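Local coordinates for protein acinetobacter secreted protease CpaA (Acinetobacter nosocomialis M2, PDB 6O38) that probably cleaves proteins as a zinc-dependent metalloprotease exported through the type II secretion system, and is bound here to its chaperone CpaB, at residues T260-D265 with N300-T305; A246-T251 with D265-M270; T305-L310 with T408-N413; F224-T229 with G276-I281; D138-Q143 with G182-E187. All blocks are in the same frame, centred on the assembly; numbering follows the deposited sequence.

Interaction 1: T260-D265 with N300-T305; sequences TLKTGD and NMTQPT
T260 and T302 mark the closest approach of the two backbones, with 5.5 Å between their CA atoms, before the first chain swings away into a type II beta turn running from K262 to D265. That turn is closed by the usual backbone bond from D265 N to K262 O, and G264 supplies the positive phi angle it needs. The side chain that spans the gap is K262. Bent at both of its last torsions (chi3 -60° and chi4 -53°), it curls back so that one ammonium group serves both segments. Within its own turn, K262 NZ makes a salt bridge of 2.7 Å to D265 OD2 on the syn lone pair; the same oxygen also takes K262 N, which arrives from above the carboxylate plane. Across the contact, K262 NZ donates to T302 O at 3.0 Å, reaching it from above the carbonyl plane, and adds a weak bond to Q303 OE1. That amide oxygen has a second donor in T302 OG1, which therefore helps to fix the rotation of the Q303 side chain. Three oxygens thus surround one ammonium group, and the carboxylate among them should stabilise its positive charge. Beside this polar knot packing is modest: the K262 and T302 side chains cross at about a right angle, CD and CE lying against T302 OG1, while T260 packs its CB side against the T302 carbonyl. It is a type II beta turn, joining strands 260-261 and 266-272, whose lysine ties it to the loop before strand 305-310, in the next StcE-like sequence range.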
# COMPACT_ATOMS: atom_id res chain seq x y z
N THR A 260 16.42 16.31 6.24
CA THR A 260 16.01 17.56 6.86
C THR A 260 14.58 17.44 7.36
O THR A 260 13.70 16.97 6.63
CB THR A 260 16.14 18.73 5.88
OG1 THR A 260 17.51 18.88 5.50
CG2 THR A 260 15.65 20.02 6.51
N LEU A 261 14.35 17.86 8.60
CA LEU A 261 13.06 17.72 9.26
C LEU A 261 12.37 19.08 9.27
O LEU A 261 12.69 19.94 10.10
CB LEU A 261 13.25 17.18 10.68
CG LEU A 261 11.99 16.86 11.49
CD1 LEU A 261 11.28 15.64 10.93
CD2 LEU A 261 12.35 16.66 12.95
N LYS A 262 11.43 19.28 8.35
CA LYS A 262 10.71 20.53 8.23
C LYS A 262 9.35 20.43 8.92
O LYS A 262 8.97 19.39 9.47
CB LYS A 262 10.55 20.91 6.76
CG LYS A 262 11.85 21.07 6.00
CD LYS A 262 11.60 21.45 4.55
CE LYS A 262 10.78 20.39 3.83
NZ LYS A 262 11.38 19.03 3.97
N THR A 263 8.61 21.54 8.89
CA THR A 263 7.27 21.57 9.47
C THR A 263 6.37 20.55 8.79
O THR A 263 6.22 20.55 7.57
CB THR A 263 6.68 22.97 9.34
OG1 THR A 263 7.61 23.94 9.83
CG2 THR A 263 5.38 23.08 10.13
N GLY A 264 5.76 19.68 9.59
CA GLY A 264 4.88 18.65 9.09
C GLY A 264 5.57 17.41 8.55
O GLY A 264 4.87 16.46 8.18
N ASP A 265 6.89 17.39 8.49
CA ASP A 265 7.60 16.23 7.97
C ASP A 265 7.55 15.06 8.95
O ASP A 265 7.35 15.23 10.15
CB ASP A 265 9.06 16.58 7.66
CG ASP A 265 9.22 17.39 6.39
OD1 ASP A 265 8.19 17.66 5.72
OD2 ASP A 265 10.36 17.74 6.05
N ASN A 300 17.37 23.56 -3.87
CA ASN A 300 18.27 22.66 -3.17
C ASN A 300 17.48 21.68 -2.31
O ASN A 300 16.47 22.03 -1.71
CB ASN A 300 19.24 23.46 -2.30
CG ASN A 300 20.18 24.32 -3.12
OD1 ASN A 300 20.48 24.02 -4.27
ND2 ASN A 300 20.66 25.41 -2.52
N MSE A 301 17.96 20.43 -2.27
CA MSE A 301 17.25 19.36 -1.58
C MSE A 301 17.07 19.65 -0.09
O MSE A 301 18.04 19.90 0.63
CB MSE A 301 17.99 18.03 -1.76
CG MSE A 301 18.28 17.67 -3.21
SE MSE A 301 16.70 17.29 -4.28
CE MSE A 301 16.07 15.70 -3.35
N THR A 302 15.82 19.61 0.37
CA THR A 302 15.50 19.67 1.79
C THR A 302 14.81 18.40 2.27
O THR A 302 14.23 18.39 3.36
CB THR A 302 14.61 20.88 2.09
OG1 THR A 302 13.39 20.78 1.34
CG2 THR A 302 15.32 22.18 1.72
N GLN A 303 14.86 17.33 1.47
CA GLN A 303 14.29 16.03 1.80
C GLN A 303 14.87 15.00 0.83
O GLN A 303 15.47 15.39 -0.18
CB GLN A 303 12.76 16.07 1.73
CG GLN A 303 12.18 16.42 0.37
CD GLN A 303 12.32 17.89 0.03
OE1 GLN A 303 11.86 18.76 0.77
NE2 GLN A 303 12.97 18.18 -1.09
N PRO A 304 14.73 13.70 1.10
CA PRO A 304 15.38 12.71 0.23
C PRO A 304 14.89 12.70 -1.21
O PRO A 304 15.63 12.23 -2.09
CB PRO A 304 15.08 11.38 0.93
CG PRO A 304 14.91 11.74 2.36
CD PRO A 304 14.22 13.08 2.34
N THR A 305 13.69 13.19 -1.51
CA THR A 305 13.15 13.08 -2.85
C THR A 305 12.37 14.33 -3.23
O THR A 305 11.70 14.95 -2.40
CB THR A 305 12.22 11.86 -2.97
OG1 THR A 305 12.84 10.72 -2.37
CG2 THR A 305 11.90 11.55 -4.43

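Interaction 2: A246-T251 with D265-M270; sequences AKINNT and DQYEFM
The hydroxyl of Y267, on the ring that carries I248, is hydrogen-bonded to the backbone oxygen of T260, a residue of the short strand that pairs with strand 246-248. This bond pins the polar end of a buried tyrosine and leaves its ring to do apolar work. I248 is the residue that does the touching, and it divides its two branches between two aromatic rings. Its CD1 sits over one face of Y267, 4.0 Å from the ring centroid and 28° off the normal, a CH-pi contact; the nearest ring atom, Y267 CD1, is 3.6 Å from I248 CD1. The other branch, I248 CG2, approaches the F269 ring obliquely, 3.9 Å from F269 CZ. With CG2 anti to the backbone N and CG1 anti to the carbonyl carbon (chi1 -60°), the isoleucine spreads its branches toward successive inward-facing residues of strand 266-270. No polar bond joins the two segments directly, and their nearest CA atoms, those of I248 and Y267, remain 9.1 Å apart. I248 also touches I238, and F269 touches L226. Q266 O is hydrogen-bonded to N124 ND2 of the chaperone CpaB. Side chains of two layers packing face to face, as I248 does on Y267 and F269, are what forms the core of a beta sandwich.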
# COMPACT_ATOMS: atom_id res chain seq x y z
N ALA A 246 15.04 21.11 11.27
CA ALA A 246 16.10 20.43 12.00
C ALA A 246 16.66 19.33 11.10
O ALA A 246 16.03 18.93 10.12
CB ALA A 246 15.61 19.85 13.33
N LYS A 247 17.85 18.85 11.45
CA LYS A 247 18.56 17.87 10.64
C LYS A 247 18.65 16.55 11.38
O LYS A 247 19.07 16.52 12.54
CB LYS A 247 19.95 18.39 10.27
CG LYS A 247 20.82 17.38 9.53
CD LYS A 247 22.20 17.95 9.25
CE LYS A 247 23.01 17.03 8.37
NZ LYS A 247 24.25 17.68 7.86
N ILE A 248 18.25 15.47 10.72
CA ILE A 248 18.49 14.12 11.23
C ILE A 248 19.84 13.66 10.70
O ILE A 248 20.03 13.54 9.49
CB ILE A 248 17.37 13.15 10.81
CG1 ILE A 248 16.02 13.62 11.36
CG2 ILE A 248 17.68 11.75 11.30
CD1 ILE A 248 14.84 12.92 10.74
N ASN A 249 20.78 13.42 11.61
CA ASN A 249 22.13 13.04 11.22
C ASN A 249 22.12 11.68 10.53
O ASN A 249 21.35 10.78 10.88
CB ASN A 249 23.05 13.01 12.44
CG ASN A 249 23.19 14.37 13.09
OD1 ASN A 249 23.23 15.40 12.41
ND2 ASN A 249 23.26 14.39 14.42
N ASN A 250 22.99 11.53 9.53
CA ASN A 250 23.04 10.31 8.73
C ASN A 250 23.79 9.17 9.42
O ASN A 250 23.75 8.04 8.92
CB ASN A 250 23.68 10.59 7.37
CG ASN A 250 22.79 11.44 6.48
OD1 ASN A 250 22.86 12.67 6.50
ND2 ASN A 250 21.96 10.78 5.68
N THR A 251 24.48 9.44 10.52
CA THR A 251 25.23 8.39 11.21
C THR A 251 24.28 7.31 11.72
O THR A 251 23.16 7.60 12.16
CB THR A 251 26.04 8.97 12.37
OG1 THR A 251 25.19 9.77 13.20
CG2 THR A 251 27.19 9.82 11.84
N ASP A 265 6.89 17.39 8.49
CA ASP A 265 7.60 16.23 7.97
C ASP A 265 7.55 15.06 8.95
O ASP A 265 7.35 15.23 10.15
CB ASP A 265 9.06 16.58 7.66
CG ASP A 265 9.22 17.39 6.39
OD1 ASP A 265 8.19 17.66 5.72
OD2 ASP A 265 10.36 17.74 6.05
N GLN A 266 7.73 13.86 8.40
CA GLN A 266 7.79 12.65 9.20
C GLN A 266 8.78 11.67 8.58
O GLN A 266 8.73 11.43 7.37
CB GLN A 266 6.40 12.00 9.32
CG GLN A 266 6.37 10.78 10.23
CD GLN A 266 4.97 10.22 10.41
OE1 GLN A 266 4.12 10.85 11.03
NE2 GLN A 266 4.73 9.04 9.85
N TYR A 267 9.66 11.13 9.41
CA TYR A 267 10.62 10.11 9.01
C TYR A 267 10.40 8.86 9.85
O TYR A 267 10.08 8.95 11.04
CB TYR A 267 12.06 10.60 9.17
CG TYR A 267 12.49 11.66 8.17
CD1 TYR A 267 12.11 12.98 8.34
CD2 TYR A 267 13.28 11.34 7.08
CE1 TYR A 267 12.50 13.96 7.44
CE2 TYR A 267 13.68 12.30 6.18
CZ TYR A 267 13.29 13.61 6.36
OH TYR A 267 13.68 14.57 5.46
N GLU A 268 10.59 7.70 9.23
CA GLU A 268 10.48 6.42 9.91
C GLU A 268 11.73 5.60 9.64
O GLU A 268 12.16 5.49 8.49
CB GLU A 268 9.23 5.66 9.47
CG GLU A 268 8.78 4.57 10.44
CD GLU A 268 7.48 3.92 10.03
OE1 GLU A 268 7.09 2.91 10.67
OE2 GLU A 268 6.84 4.41 9.08
N PHE A 269 12.30 5.02 10.69
CA PHE A 269 13.51 4.22 10.59
C PHE A 269 13.27 2.85 11.19
O PHE A 269 12.47 2.69 12.12
CB PHE A 269 14.70 4.90 11.29
CG PHE A 269 15.00 6.28 10.80
CD1 PHE A 269 14.30 7.37 11.28
CD2 PHE A 269 15.98 6.49 9.84
CE1 PHE A 269 14.58 8.65 10.83
CE2 PHE A 269 16.26 7.76 9.38
CZ PHE A 269 15.56 8.84 9.87
N MSE A 270 13.96 1.85 10.64
CA MSE A 270 13.83 0.48 11.12
C MSE A 270 15.19 -0.18 11.21
O MSE A 270 15.93 -0.23 10.23
CB MSE A 270 12.91 -0.32 10.20
CG MSE A 270 12.70 -1.76 10.64
SE MSE A 270 11.81 -2.82 9.27
CE MSE A 270 13.17 -2.74 7.89

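Interaction 3: T305-L310 with T408-N413; sequences TLKVKL and TAENSN
K307 NZ and E410 OE2 form a salt bridge of 2.9 Å, OE2 accepting on its syn lone pair. The two side chains come from opposite directions, one from a strand and the other from a helix, and meet only at their charged ends. Both leave the main chain with CG anti to the backbone N (chi1 -170° for K307, -171° for E410), which carries each chain straight out from its own element; the lysine then bends once, at chi3, to bring its ammonium group to the oxygen. K307 CE follows at 3.5 Å from E410 OE2. The carboxylate has a second partner, because Y417 OH is hydrogen-bonded to E410 OE1, so both oxygens are held and the group is unlikely to turn freely. E410 lies in the last turn of helix 391-411, within the reprolysin-like part of the chain, whereas K307 belongs to an StcE-type beta-sandwich domain through strand 305-310, which runs parallel to strands 277-288 and 330-335; the ion pair therefore bridges the two kinds of domain. The helix ends in a Schellman motif, N413 taking positive phi and its N making a weak bond back to E410 O. S412 OG adds a bond of 3.0 Å to T408 O, tilted 26° from that carbonyl's plane. V332 on the adjacent strand is touched by the side chains of both K307 and E410. Farther out the surroundings change owner: N411 packs on Q125 of the chaperone CpaB, and K309 NZ has a long, weak ion pair with E103 of that chain.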
# COMPACT_ATOMS: atom_id res chain seq x y z
N THR A 305 13.69 13.19 -1.51
CA THR A 305 13.15 13.08 -2.85
C THR A 305 12.37 14.33 -3.23
O THR A 305 11.70 14.95 -2.40
CB THR A 305 12.22 11.86 -2.97
OG1 THR A 305 12.84 10.72 -2.37
CG2 THR A 305 11.90 11.55 -4.43
N LEU A 306 12.47 14.69 -4.51
CA LEU A 306 11.73 15.81 -5.08
C LEU A 306 11.11 15.36 -6.39
O LEU A 306 11.81 14.79 -7.24
CB LEU A 306 12.65 17.02 -5.32
CG LEU A 306 12.10 18.13 -6.22
CD1 LEU A 306 11.03 18.94 -5.51
CD2 LEU A 306 13.22 19.04 -6.73
N LYS A 307 9.82 15.61 -6.56
CA LYS A 307 9.10 15.24 -7.78
C LYS A 307 8.52 16.49 -8.43
O LYS A 307 7.84 17.28 -7.77
CB LYS A 307 8.00 14.22 -7.50
CG LYS A 307 7.39 13.63 -8.78
CD LYS A 307 6.45 12.48 -8.49
CE LYS A 307 7.20 11.26 -7.98
NZ LYS A 307 6.28 10.11 -7.79
N VAL A 308 8.80 16.67 -9.71
CA VAL A 308 8.37 17.83 -10.47
C VAL A 308 7.41 17.37 -11.55
O VAL A 308 7.70 16.42 -12.29
CB VAL A 308 9.57 18.58 -11.10
CG1 VAL A 308 9.08 19.76 -11.91
CG2 VAL A 308 10.53 19.02 -10.01
N LYS A 309 6.26 18.04 -11.65
CA LYS A 309 5.18 17.65 -12.57
C LYS A 309 4.99 18.75 -13.61
O LYS A 309 4.34 19.76 -13.35
CB LYS A 309 3.89 17.39 -11.80
CG LYS A 309 3.94 16.14 -10.93
CD LYS A 309 2.56 15.76 -10.43
CE LYS A 309 2.64 14.81 -9.24
NZ LYS A 309 1.30 14.33 -8.81
N LEU A 310 5.56 18.54 -14.79
CA LEU A 310 5.44 19.50 -15.89
C LEU A 310 4.09 19.34 -16.59
O LEU A 310 3.64 18.22 -16.85
CB LEU A 310 6.57 19.31 -16.90
CG LEU A 310 7.95 19.83 -16.50
CD1 LEU A 310 9.03 19.17 -17.35
CD2 LEU A 310 8.00 21.34 -16.66
N THR A 408 5.14 0.65 -9.09
CA THR A 408 5.87 -0.50 -8.56
C THR A 408 7.36 -0.39 -8.84
O THR A 408 8.18 -0.67 -7.96
CB THR A 408 5.31 -1.79 -9.16
OG1 THR A 408 3.91 -1.90 -8.87
CG2 THR A 408 6.03 -3.01 -8.60
N ALA A 409 7.73 0.03 -10.05
CA ALA A 409 9.14 0.18 -10.39
C ALA A 409 9.80 1.26 -9.54
O ALA A 409 10.93 1.07 -9.06
CB ALA A 409 9.29 0.51 -11.87
N GLU A 410 9.12 2.39 -9.33
CA GLU A 410 9.71 3.47 -8.56
C GLU A 410 9.86 3.09 -7.09
O GLU A 410 10.84 3.48 -6.44
CB GLU A 410 8.85 4.73 -8.70
CG GLU A 410 9.48 5.99 -8.12
CD GLU A 410 8.74 7.25 -8.51
OE1 GLU A 410 8.70 7.56 -9.72
OE2 GLU A 410 8.19 7.92 -7.62
N ASN A 411 8.91 2.33 -6.55
CA ASN A 411 9.03 1.86 -5.17
C ASN A 411 10.18 0.88 -5.00
O ASN A 411 10.67 0.72 -3.88
CB ASN A 411 7.72 1.20 -4.72
CG ASN A 411 6.61 2.20 -4.50
OD1 ASN A 411 6.85 3.38 -4.25
ND2 ASN A 411 5.37 1.73 -4.59
N SER A 412 10.61 0.23 -6.07
CA SER A 412 11.61 -0.83 -6.00
C SER A 412 13.00 -0.38 -6.43
O SER A 412 13.91 -1.21 -6.50
CB SER A 412 11.17 -2.02 -6.86
OG SER A 412 9.95 -2.56 -6.41
N ASN A 413 13.18 0.91 -6.71
CA ASN A 413 14.42 1.43 -7.29
C ASN A 413 14.76 0.73 -8.61
O ASN A 413 15.93 0.58 -8.96
CB ASN A 413 15.59 1.32 -6.31
CG ASN A 413 15.33 2.04 -5.00
OD1 ASN A 413 14.86 3.18 -4.99
ND2 ASN A 413 15.62 1.37 -3.89

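Interaction 4: F224-T229 with G276-I281; sequences FTLPTT and GYWQLI. With SO4 (sulfate ion), chain P.
L226 and P227 approach W278 from two different sides, and the indole shows how one aromatic group can serve apolar and polar neighbours at once. Over one face lies L226 CD1, 4.0 Å from the centroid of the five-membered ring and 19° off its normal, a CH-pi contact displaced toward the rim; W278 CG is its nearest atom. The leucine gets there with CG anti to its carbonyl carbon, the branch being turned inward from the loop. At the edge, close to the indole plane, stands the carbonyl of P227. W278 NE1 donates to P227 O at 2.7 Å, with an N-H...O angle of 146°, and the nitrogen is tilted 33° from the carbonyl plane. The proline ring follows along the benzo side, where P227 CD is 4.0 Å from W278 CZ2. Other residues of the sandwich complete the setting: Y271 packs edge-to-face with W278, and F269 and I236 are also in touch with it. The neighbouring Y277, which with G276 forms a G1 beta bulge facing V272, points to the opposite side of its strand, and its hydroxyl meets a sulfate, probably from the crystallisation liquor, that is also bound by K275; the modelled distance is too short to trust. A single water joins the loop to the strand, donating to T228 O and, at 3.0 Å, to G276 O. The chemistry implies that this tryptophan is fixed by direction as well as by bulk: the indole N-H, buried in an apolar interior, is satisfied by a main-chain oxygen, while one face is covered by L226 CD1.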
# COMPACT_ATOMS: atom_id res chain seq x y z
N PHE A 224 19.79 15.65 15.42
CA PHE A 224 19.45 14.48 16.21
C PHE A 224 20.15 13.26 15.63
O PHE A 224 20.19 13.07 14.41
CB PHE A 224 17.93 14.26 16.23
CG PHE A 224 17.50 13.13 17.12
CD1 PHE A 224 17.36 13.32 18.48
CD2 PHE A 224 17.22 11.88 16.59
CE1 PHE A 224 16.96 12.29 19.30
CE2 PHE A 224 16.82 10.84 17.41
CZ PHE A 224 16.69 11.05 18.77
N THR A 225 20.69 12.42 16.52
CA THR A 225 21.42 11.22 16.14
C THR A 225 20.68 9.99 16.65
O THR A 225 20.37 9.90 17.84
CB THR A 225 22.85 11.24 16.69
OG1 THR A 225 23.52 12.42 16.23
CG2 THR A 225 23.62 10.02 16.23
N LEU A 226 20.41 9.05 15.75
CA LEU A 226 19.77 7.80 16.12
C LEU A 226 20.72 6.93 16.95
O LEU A 226 21.94 7.14 16.93
CB LEU A 226 19.32 7.04 14.87
CG LEU A 226 18.27 7.69 13.98
CD1 LEU A 226 17.61 6.65 13.10
CD2 LEU A 226 17.22 8.41 14.82
N PRO A 227 20.18 5.96 17.69
CA PRO A 227 21.05 5.03 18.43
C PRO A 227 21.96 4.25 17.49
O PRO A 227 21.65 4.06 16.31
CB PRO A 227 20.06 4.11 19.15
CG PRO A 227 18.81 4.90 19.25
CD PRO A 227 18.76 5.74 18.01
N THR A 228 23.09 3.80 18.03
CA THR A 228 24.04 3.02 17.24
C THR A 228 23.57 1.59 17.03
O THR A 228 23.98 0.95 16.06
CB THR A 228 25.40 3.00 17.93
OG1 THR A 228 25.21 3.16 19.34
CG2 THR A 228 26.26 4.15 17.44
N THR A 229 22.70 1.09 17.91
CA THR A 229 22.24 -0.28 17.85
C THR A 229 20.87 -0.37 18.50
O THR A 229 20.47 0.49 19.29
CB THR A 229 23.22 -1.24 18.54
OG1 THR A 229 22.85 -2.59 18.26
CG2 THR A 229 23.21 -1.01 20.05
N GLY A 276 23.21 -4.17 10.85
CA GLY A 276 23.75 -3.27 11.86
C GLY A 276 23.54 -1.80 11.62
O GLY A 276 24.38 -0.99 12.01
N TYR A 277 22.43 -1.41 10.99
CA TYR A 277 22.13 -0.00 10.79
C TYR A 277 20.62 0.20 10.78
O TYR A 277 19.84 -0.75 10.75
CB TYR A 277 22.77 0.55 9.51
CG TYR A 277 22.53 -0.27 8.25
CD1 TYR A 277 21.25 -0.65 7.86
CD2 TYR A 277 23.60 -0.62 7.42
CE1 TYR A 277 21.04 -1.38 6.70
CE2 TYR A 277 23.40 -1.34 6.27
CZ TYR A 277 22.12 -1.72 5.91
OH TYR A 277 21.92 -2.45 4.76
N TRP A 278 20.22 1.47 10.80
CA TRP A 278 18.82 1.85 10.67
C TRP A 278 18.49 2.00 9.19
O TRP A 278 19.13 2.78 8.48
CB TRP A 278 18.53 3.16 11.41
CG TRP A 278 18.64 3.06 12.90
CD1 TRP A 278 19.75 3.31 13.65
CD2 TRP A 278 17.60 2.70 13.82
NE1 TRP A 278 19.46 3.12 14.99
CE2 TRP A 278 18.15 2.74 15.11
CE3 TRP A 278 16.26 2.33 13.67
CZ2 TRP A 278 17.41 2.44 16.25
CZ3 TRP A 278 15.52 2.03 14.80
CH2 TRP A 278 16.10 2.09 16.07
N GLN A 279 17.49 1.26 8.72
CA GLN A 279 17.01 1.37 7.35
C GLN A 279 15.97 2.48 7.27
O GLN A 279 15.08 2.57 8.12
CB GLN A 279 16.41 0.05 6.87
CG GLN A 279 15.84 0.09 5.46
CD GLN A 279 16.92 0.01 4.39
OE1 GLN A 279 18.11 -0.09 4.70
NE2 GLN A 279 16.51 0.05 3.13
N LEU A 280 16.09 3.34 6.26
CA LEU A 280 15.12 4.41 6.04
C LEU A 280 13.95 3.85 5.24
O LEU A 280 14.09 3.51 4.06
CB LEU A 280 15.78 5.58 5.31
CG LEU A 280 14.84 6.72 4.89
CD1 LEU A 280 14.25 7.40 6.12
CD2 LEU A 280 15.58 7.72 4.02
N ILE A 281 12.79 3.75 5.88
CA ILE A 281 11.61 3.14 5.27
C ILE A 281 10.51 4.15 4.94
O ILE A 281 9.55 3.78 4.25
CB ILE A 281 11.04 2.01 6.15
CG1 ILE A 281 10.61 2.55 7.51
CG2 ILE A 281 12.06 0.89 6.31
CD1 ILE A 281 10.03 1.50 8.43
S SO4 P . 23.52 -3.69 2.33
O1 SO4 P . 24.33 -4.81 1.86
O2 SO4 P . 23.87 -2.49 1.57
O3 SO4 P . 22.11 -4.00 2.13
O4 SO4 P . 23.78 -3.47 3.75
O HOH W 1 25.23 -1.23 14.83

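Interaction 5: D138-Q143 with G182-E187; sequences DGTTVQ and GKWVPE
V142 and the end of the W184 indole meet inside a beta-sandwich domain of the StcE type, and they form the close-packed part of this contact. The indole reaches in with the far corner of its six-membered ring: V142 CG2 lies 3.6 Å from W184 CH2 and 3.7 Å from W184 CZ3, meeting the ring obliquely. On the valine, CG1 is anti to the backbone N (chi1 174°), which turns CG2 toward the tryptophan. T140 closes in from two residues back, its methyl CG2 being 4.1 Å from W184 CH2. Although W184 starts out aside from the opposite segment, the length of the indole brings its tip into the contact, where dispersion does most of the holding. The nitrogen at its other end looks elsewhere: W184 NE1 is hydrogen-bonded to P133 O, and Y177 packs against the ring edge-to-face. V142 in turn rests on V119 and L111, so the pair belongs to a larger apolar layer. The periphery is different. D138 is exposed and its OD1 bonds to S179; K183, which forms a G1 beta bulge with G182, sends its ammonium group to L159 O; E187 has its carboxylate engaged by Y178 and, weakly, by Y545. Those polar groups make no close contact across the segments and find their partners outside them. T140 OG1 is likewise hydrogen-bonded to R137 O, just before the segment. One polar atom does enter the packed region, T140 O, which stands 3.4 Å from W184 CZ3, obliquely to the ring.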
# COMPACT_ATOMS: atom_id res chain seq x y z
N ASP A 138 -5.26 -20.48 13.95
CA ASP A 138 -4.80 -19.45 13.02
C ASP A 138 -5.70 -18.21 13.09
O ASP A 138 -6.93 -18.32 13.06
CB ASP A 138 -4.77 -20.00 11.60
CG ASP A 138 -4.25 -18.99 10.60
OD1 ASP A 138 -3.04 -18.66 10.65
OD2 ASP A 138 -5.04 -18.51 9.75
N GLY A 139 -5.07 -17.04 13.20
CA GLY A 139 -5.80 -15.80 13.32
C GLY A 139 -6.03 -15.33 14.73
O GLY A 139 -6.60 -14.24 14.92
N THR A 140 -5.62 -16.11 15.73
CA THR A 140 -5.78 -15.70 17.12
C THR A 140 -5.06 -14.39 17.39
O THR A 140 -3.86 -14.26 17.13
CB THR A 140 -5.26 -16.79 18.06
OG1 THR A 140 -5.94 -18.02 17.80
CG2 THR A 140 -5.47 -16.40 19.51
N THR A 141 -5.79 -13.42 17.91
CA THR A 141 -5.26 -12.09 18.21
C THR A 141 -5.21 -11.92 19.72
O THR A 141 -6.18 -12.21 20.42
CB THR A 141 -6.12 -11.00 17.58
OG1 THR A 141 -6.18 -11.20 16.16
CG2 THR A 141 -5.54 -9.63 17.87
N VAL A 142 -4.07 -11.44 20.22
CA VAL A 142 -3.86 -11.27 21.65
C VAL A 142 -3.38 -9.84 21.90
O VAL A 142 -2.54 -9.32 21.17
CB VAL A 142 -2.83 -12.28 22.20
CG1 VAL A 142 -2.50 -11.99 23.65
CG2 VAL A 142 -3.36 -13.70 22.04
N GLN A 143 -3.94 -9.22 22.94
CA GLN A 143 -3.49 -7.91 23.40
C GLN A 143 -2.68 -8.08 24.67
O GLN A 143 -3.21 -8.56 25.69
CB GLN A 143 -4.68 -6.98 23.64
CG GLN A 143 -4.32 -5.72 24.43
CD GLN A 143 -5.53 -4.90 24.81
OE1 GLN A 143 -6.56 -5.44 25.22
NE2 GLN A 143 -5.42 -3.58 24.68
N GLY A 182 4.10 -19.94 11.69
CA GLY A 182 4.34 -20.38 13.06
C GLY A 182 4.90 -19.29 13.94
O GLY A 182 5.74 -19.56 14.81
N LYS A 183 4.45 -18.06 13.74
CA LYS A 183 4.99 -16.90 14.45
C LYS A 183 3.86 -15.96 14.84
O LYS A 183 2.88 -15.82 14.11
CB LYS A 183 6.01 -16.15 13.58
CG LYS A 183 7.30 -16.90 13.33
CD LYS A 183 8.03 -17.19 14.62
CE LYS A 183 9.34 -17.92 14.36
NZ LYS A 183 10.51 -17.02 14.51
N TRP A 184 4.01 -15.33 16.00
CA TRP A 184 3.15 -14.21 16.37
C TRP A 184 3.64 -12.95 15.67
O TRP A 184 4.81 -12.58 15.81
CB TRP A 184 3.15 -14.02 17.89
CG TRP A 184 2.46 -15.12 18.64
CD1 TRP A 184 3.04 -16.25 19.14
CD2 TRP A 184 1.07 -15.19 18.97
NE1 TRP A 184 2.09 -17.03 19.76
CE2 TRP A 184 0.88 -16.40 19.68
CE3 TRP A 184 -0.03 -14.36 18.75
CZ2 TRP A 184 -0.37 -16.79 20.15
CZ3 TRP A 184 -1.27 -14.75 19.22
CH2 TRP A 184 -1.43 -15.95 19.92
N VAL A 185 2.76 -12.31 14.92
CA VAL A 185 3.11 -11.16 14.09
C VAL A 185 2.51 -9.91 14.72
O VAL A 185 1.31 -9.91 15.03
CB VAL A 185 2.60 -11.33 12.64
CG1 VAL A 185 2.85 -10.06 11.84
CG2 VAL A 185 3.29 -12.52 11.98
N PRO A 186 3.29 -8.86 14.95
CA PRO A 186 2.73 -7.63 15.53
C PRO A 186 1.77 -6.95 14.56
O PRO A 186 2.12 -6.70 13.40
CB PRO A 186 3.96 -6.77 15.82
CG PRO A 186 5.14 -7.67 15.67
CD PRO A 186 4.74 -8.76 14.73
N GLU A 187 0.57 -6.65 15.04
CA GLU A 187 -0.43 -5.94 14.26
C GLU A 187 -0.66 -4.51 14.70
O GLU A 187 -1.02 -3.67 13.88
CB GLU A 187 -1.77 -6.69 14.29
CG GLU A 187 -1.76 -8.03 13.58
CD GLU A 187 -1.64 -7.90 12.07
OE1 GLU A 187 -1.44 -8.94 11.40
OE2 GLU A 187 -1.74 -6.77 11.54

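Interactions 2 and 4 lie wholly within one StcE-type sequence range; interaction 1 adjoins them and reaches toward the next. Interaction 2 is nested in the loop closed by interaction 4, with F269 packing on L226, while interactions 1 and 2 share D265 and adjoin through Y267 and T260. Interaction 5 repeats the theme in another domain, its centre about 27 Å from that of interaction 4: in both, a buried tryptophan gives its indole N-H to a proline carbonyl. Interactions 2, 4 and 5 are buried and mainly apolar. Interaction 1, partly buried, and interaction 3, at the surface, depend on lysines and join different sequence ranges; they share T305, where strand 305-310 begins.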